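Local coordinates for protein diadenosine tetraphosphatase, putative (Trypanosoma brucei, PDB 2QJC) that probably hydrolyses phosphate esters or anhydrides such as diadenosine tetraphosphate, as a two-manganese enzyme of the calcineurin-like phosphoesterase family, at residues Val21-Asp26 and Ile219-Arg224; Gly228-Ala233 and Ile241-Gly246. All coordinates share one frame; numbering follows the deposited sequence.

In the fold
Interaction 1 joins the two five-stranded sheets, since residues 219-224 continue from strand 218-220 at the edge of one and residues 21-26 from strand 21-24 of the other; interaction 2 lies within that second sheet. Interaction 1 is wholly buried and has no direct hydrogen bond between its segments: a metal ion, two waters and a leucine carry it. Interaction 2 lies farther out, about 14 Å from the chain centre, where a hairpin ends the sheet with a ladder of backbone bonds and an arginine-serine clasp near solvent. The contacts touch: Ser-223 OG lies 2.5 Å from Arg-230 O and 2.6 Å from Ser-232 OG, both probable hydrogen bonds.

Interaction 1 (Val21-Asp26 and Ile219-Arg224); sequences VIIVGD and IGLDSR. With MN (manganese (II) ion), chain B.
Asp-222 OD1 is gripped by two donors, water 1 and the backbone N-H of Arg-224. The bond from Arg-224 N, 3.1 Å long, meets Asp-222 OD1 on its anti side and 34° out of the carboxylate plane, and closes an Asx turn within the segment. The polar links across to Asp-26 run through water: water 1 also donates to Asp-26 O at 2.8 Å, while water 2 donates to Asp-222 OD2 at 2.7 Å and is itself a ligand of manganese, which Asp-26 OD2 binds directly at 2.2 Å. With CG anti to the backbone N (chi1 -165°), Asp-222 brings its end nearer to Asp-26 than the direction of its CB would suggest. The two carboxylates stack with planes 13° apart, and Asp-222 OD2 comes within 3.3 Å of Asp-26 CG. Two acids this close would be expected to repel; the metal and the water donors probably offset much of that cost. His-204 N donates to the other oxygen, Asp-26 OD1.

Next to the acids along the chain, Leu-221 crosses Ile-23 at about a right angle. Its CD1 reaches Ile-23 O at 3.2 Å and Ile-23 CG2 at 4.1 Å, while its CB packs against Gly-25 CA at 3.9 Å. His-28 and Asp-55 complete the protein ligands of this manganese, and Asp-55 also binds the second one. Gly-25, Asp-26 and His-28 belong to the GDxHG motif, here following strand 21-24, that is characteristic of the dinuclear site of calcineurin-like phosphoesterases.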
loop_
_atom_site.group_PDB
_atom_site.type_symbol
_atom_site.label_atom_id
_atom_site.label_comp_id
_atom_site.label_asym_id
_atom_site.label_seq_id
_atom_site.Cartn_x
_atom_site.Cartn_y
_atom_site.Cartn_z
ATOM N N VAL A 21 -15.094 -1.077 3.776
ATOM C CA VAL A 21 -13.670 -1.371 3.625
ATOM C C VAL A 21 -12.792 -0.132 3.808
ATOM O O VAL A 21 -13.044 0.917 3.224
ATOM C CB VAL A 21 -13.382 -1.995 2.239
ATOM C CG1 VAL A 21 -11.867 -2.227 2.062
ATOM C CG2 VAL A 21 -14.133 -3.310 2.105
ATOM N N ILE A 22 -11.749 -0.276 4.622
ATOM C CA ILE A 22 -10.834 0.813 4.914
ATOM C C ILE A 22 -9.433 0.476 4.395
ATOM O O ILE A 22 -8.828 -0.513 4.793
ATOM C CB ILE A 22 -10.811 1.077 6.436
ATOM C CG1 ILE A 22 -12.209 1.523 6.888
ATOM C CG2 ILE A 22 -9.793 2.151 6.779
ATOM C CD1 ILE A 22 -12.369 1.611 8.372
ATOM N N ILE A 23 -8.937 1.308 3.487
ATOM C CA ILE A 23 -7.628 1.116 2.875
ATOM C C ILE A 23 -6.701 2.242 3.327
ATOM O O ILE A 23 -6.993 3.431 3.115
ATOM C CB ILE A 23 -7.757 1.101 1.334
ATOM C CG1 ILE A 23 -8.806 0.056 0.930
ATOM C CG2 ILE A 23 -6.405 0.781 0.695
ATOM C CD1 ILE A 23 -9.159 0.056 -0.539
ATOM N N VAL A 24 -5.585 1.861 3.947
ATOM C CA VAL A 24 -4.633 2.834 4.489
ATOM C C VAL A 24 -3.291 2.943 3.762
ATOM O O VAL A 24 -2.769 1.958 3.240
ATOM C CB VAL A 24 -4.402 2.564 6.011
ATOM C CG1 VAL A 24 -4.069 1.107 6.237
ATOM C CG2 VAL A 24 -3.287 3.456 6.558
ATOM N N GLY A 25 -2.764 4.168 3.719
ATOM C CA GLY A 25 -1.499 4.450 3.055
ATOM C C GLY A 25 -0.271 3.962 3.803
ATOM O O GLY A 25 -0.390 3.298 4.837
ATOM N N ASP A 26 0.912 4.303 3.288
ATOM C CA ASP A 26 2.179 3.868 3.885
ATOM C C ASP A 26 2.252 4.157 5.386
ATOM O O ASP A 26 2.210 5.312 5.807
ATOM C CB ASP A 26 3.367 4.532 3.158
ATOM C CG ASP A 26 3.448 4.150 1.680
ATOM O OD1 ASP A 26 2.401 4.180 0.988
ATOM O OD2 ASP A 26 4.561 3.831 1.198
ATOM N N ILE A 219 -6.535 6.402 -6.721
ATOM C CA ILE A 219 -6.332 7.149 -5.480
ATOM C C ILE A 219 -4.967 6.854 -4.849
ATOM O O ILE A 219 -4.713 5.728 -4.395
ATOM C CB ILE A 219 -7.415 6.806 -4.431
ATOM C CG1 ILE A 219 -8.805 7.145 -4.984
ATOM C CG2 ILE A 219 -7.137 7.558 -3.131
ATOM C CD1 ILE A 219 -9.956 6.783 -4.067
ATOM N N GLY A 220 -4.092 7.865 -4.829
ATOM C CA GLY A 220 -2.775 7.705 -4.232
ATOM C C GLY A 220 -2.837 8.172 -2.785
ATOM O O GLY A 220 -2.986 9.368 -2.523
ATOM N N LEU A 221 -2.708 7.241 -1.844
ATOM C CA LEU A 221 -2.803 7.571 -0.420
ATOM C C LEU A 221 -1.520 7.890 0.334
ATOM O O LEU A 221 -1.580 8.142 1.540
ATOM C CB LEU A 221 -3.503 6.438 0.334
ATOM C CG LEU A 221 -4.958 6.075 0.025
ATOM C CD1 LEU A 221 -5.319 4.750 0.718
ATOM C CD2 LEU A 221 -5.870 7.184 0.502
ATOM N N ASP A 222 -0.365 7.895 -0.325
ATOM C CA ASP A 222 0.846 8.170 0.440
ATOM C C ASP A 222 1.064 9.647 0.759
ATOM O O ASP A 222 1.807 10.348 0.062
ATOM C CB ASP A 222 2.088 7.604 -0.253
ATOM C CG ASP A 222 3.290 7.556 0.686
ATOM O OD1 ASP A 222 3.175 8.090 1.820
ATOM O OD2 ASP A 222 4.339 6.992 0.299
ATOM N N SER A 223 0.414 10.095 1.835
ATOM C CA SER A 223 0.493 11.475 2.303
ATOM C C SER A 223 1.697 11.770 3.216
ATOM O O SER A 223 1.696 12.763 3.950
ATOM C CB SER A 223 -0.817 11.866 3.013
ATOM O OG SER A 223 -1.234 10.878 3.943
ATOM N N ARG A 224 2.701 10.892 3.177
ATOM C CA ARG A 224 3.948 11.058 3.935
ATOM C C ARG A 224 3.876 10.995 5.456
ATOM O O ARG A 224 4.576 11.746 6.132
ATOM C CB ARG A 224 4.597 12.393 3.574
ATOM C CG ARG A 224 4.446 12.811 2.141
ATOM C CD ARG A 224 4.558 14.323 2.027
ATOM N NE ARG A 224 5.186 14.656 0.764
ATOM C CZ ARG A 224 6.374 15.228 0.642
ATOM N NH1 ARG A 224 7.076 15.560 1.715
ATOM N NH2 ARG A 224 6.875 15.412 -0.568
HETATM MN MN MN B . 6.763 4.038 1.500
HETATM O O HOH W 1 1.866 7.715 4.422
HETATM O O HOH W 2 6.551 6.268 1.622
#

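Interaction 2 (Gly228-Ala233 and Ile241-Gly246); sequences GGRLSA and IISVPG
Arg-230 reaches across to Ser-243, Val-244 and Pro-245, its successive atoms passing from a carbonyl oxygen to a hydroxyl and then to the proline. CB lies 3.2 Å from Val-244 O, and CG stays beside the same carbonyl oxygen. The chain then bends at chi3 (72°), folding the guanidinium back over the neighbouring strand. CD comes to 4.1 Å from Ser-243 OG; NE donates to that oxygen at 3.0 Å, and NH2 donates to it at 3.2 Å. This is a side-on, two-nitrogen grip on one atom, with the hydroxyl oxygen only 5° out of the guanidinium plane. One face of the group rests over the peptide between Val-244 and Pro-245, with Val-244 C 3.6 Å above the plane, and NH1 comes to 3.9 Å from Pro-245 CG. The two in-plane bonds, with the offset face contact, limit how the flat group can turn.

Along the backbones, the antiparallel strands run at 159° to each other. Leu-231 with Val-244 and Ala-233 with Ile-242 are hydrogen-bonded pairs, each joined by reciprocal N-H to O bonds; the shortest include Ile-242 N to Ala-233 O at 2.9 Å. Ser-232 and Ser-243 form the non-hydrogen-bonded pair between them, and Ser-232 OG turns to Ser-223. At the open end Gly-246 N donates to Gly-229 O at 3.1 Å, from above the carbonyl plane.

The hairpin closes one edge of its sheet: strand 230-236 lies against strand 21-24, strand 240-245 is outermost, and the face of Leu-231, Ala-233, Ile-242 and Val-244 packs on helix 31-41 through Leu-37, Ala-40 and Val-41.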
loop_
_atom_site.group_PDB
_atom_site.type_symbol
_atom_site.label_atom_id
_atom_site.label_comp_id
_atom_site.label_asym_id
_atom_site.label_seq_id
_atom_site.Cartn_x
_atom_site.Cartn_y
_atom_site.Cartn_z
ATOM N N GLY A 228 6.390 13.219 8.584
ATOM C CA GLY A 228 5.761 14.350 9.246
ATOM C C GLY A 228 4.556 14.922 8.522
ATOM O O GLY A 228 4.097 16.023 8.841
ATOM N N GLY A 229 4.036 14.176 7.549
ATOM C CA GLY A 229 2.881 14.631 6.792
ATOM C C GLY A 229 1.544 14.223 7.395
ATOM O O GLY A 229 1.010 14.917 8.267
ATOM N N ARG A 230 0.997 13.104 6.925
ATOM C CA ARG A 230 -0.288 12.593 7.408
ATOM C C ARG A 230 -0.496 11.131 6.995
ATOM O O ARG A 230 0.135 10.646 6.048
ATOM C CB ARG A 230 -1.444 13.435 6.839
ATOM C CG ARG A 230 -1.438 14.904 7.240
ATOM C CD ARG A 230 -2.605 15.659 6.628
ATOM N NE ARG A 230 -3.885 15.318 7.248
ATOM C CZ ARG A 230 -4.264 15.712 8.461
ATOM N NH1 ARG A 230 -3.461 16.466 9.201
ATOM N NH2 ARG A 230 -5.453 15.356 8.932
ATOM N N LEU A 231 -1.373 10.432 7.715
ATOM C CA LEU A 231 -1.697 9.039 7.408
ATOM C C LEU A 231 -3.137 9.069 6.909
ATOM O O LEU A 231 -4.065 9.342 7.676
ATOM C CB LEU A 231 -1.590 8.145 8.647
ATOM C CG LEU A 231 -1.670 6.638 8.353
ATOM C CD1 LEU A 231 -0.505 6.223 7.430
ATOM C CD2 LEU A 231 -1.629 5.842 9.670
ATOM N N SER A 232 -3.309 8.802 5.616
ATOM C CA SER A 232 -4.616 8.840 4.979
ATOM C C SER A 232 -5.215 7.481 4.645
ATOM O O SER A 232 -4.500 6.500 4.434
ATOM C CB SER A 232 -4.529 9.661 3.694
ATOM O OG SER A 232 -3.870 10.888 3.926
ATOM N N ALA A 233 -6.541 7.441 4.589
ATOM C CA ALA A 233 -7.245 6.217 4.253
ATOM C C ALA A 233 -8.412 6.520 3.326
ATOM O O ALA A 233 -9.007 7.604 3.397
ATOM C CB ALA A 233 -7.758 5.531 5.520
ATOM N N ILE A 241 -11.760 10.200 1.558
ATOM C CA ILE A 241 -10.457 10.194 2.208
ATOM C C ILE A 241 -10.507 10.798 3.616
ATOM O O ILE A 241 -10.922 11.941 3.800
ATOM C CB ILE A 241 -9.417 10.985 1.368
ATOM C CG1 ILE A 241 -9.442 10.509 -0.087
ATOM C CG2 ILE A 241 -8.024 10.806 1.949
ATOM C CD1 ILE A 241 -9.103 9.046 -0.264
ATOM N N ILE A 242 -10.093 10.008 4.603
ATOM C CA ILE A 242 -10.035 10.450 5.993
ATOM C C ILE A 242 -8.577 10.333 6.435
ATOM O O ILE A 242 -7.951 9.290 6.252
ATOM C CB ILE A 242 -10.890 9.565 6.918
ATOM C CG1 ILE A 242 -12.377 9.774 6.620
ATOM C CG2 ILE A 242 -10.586 9.888 8.375
ATOM C CD1 ILE A 242 -13.287 8.902 7.458
ATOM N N SER A 243 -8.040 11.400 7.021
ATOM C CA SER A 243 -6.655 11.388 7.467
ATOM C C SER A 243 -6.466 12.017 8.838
ATOM O O SER A 243 -7.347 12.702 9.356
ATOM C CB SER A 243 -5.772 12.129 6.459
ATOM O OG SER A 243 -6.094 13.509 6.430
ATOM N N VAL A 244 -5.294 11.769 9.410
ATOM C CA VAL A 244 -4.914 12.303 10.709
ATOM C C VAL A 244 -3.471 12.784 10.588
ATOM O O VAL A 244 -2.769 12.438 9.630
ATOM C CB VAL A 244 -4.974 11.224 11.819
ATOM C CG1 VAL A 244 -6.397 10.733 11.998
ATOM C CG2 VAL A 244 -4.049 10.073 11.477
ATOM N N PRO A 245 -3.014 13.598 11.552
ATOM C CA PRO A 245 -1.644 14.122 11.548
ATOM C C PRO A 245 -0.591 13.012 11.519
ATOM O O PRO A 245 -0.752 11.983 12.176
ATOM C CB PRO A 245 -1.588 14.930 12.842
ATOM C CG PRO A 245 -2.992 15.464 12.947
ATOM C CD PRO A 245 -3.816 14.239 12.612
ATOM N N GLY A 246 0.484 13.230 10.763
ATOM C CA GLY A 246 1.546 12.243 10.684
ATOM C C GLY A 246 2.512 12.339 11.853
ATOM O O GLY A 246 2.328 13.166 12.744
#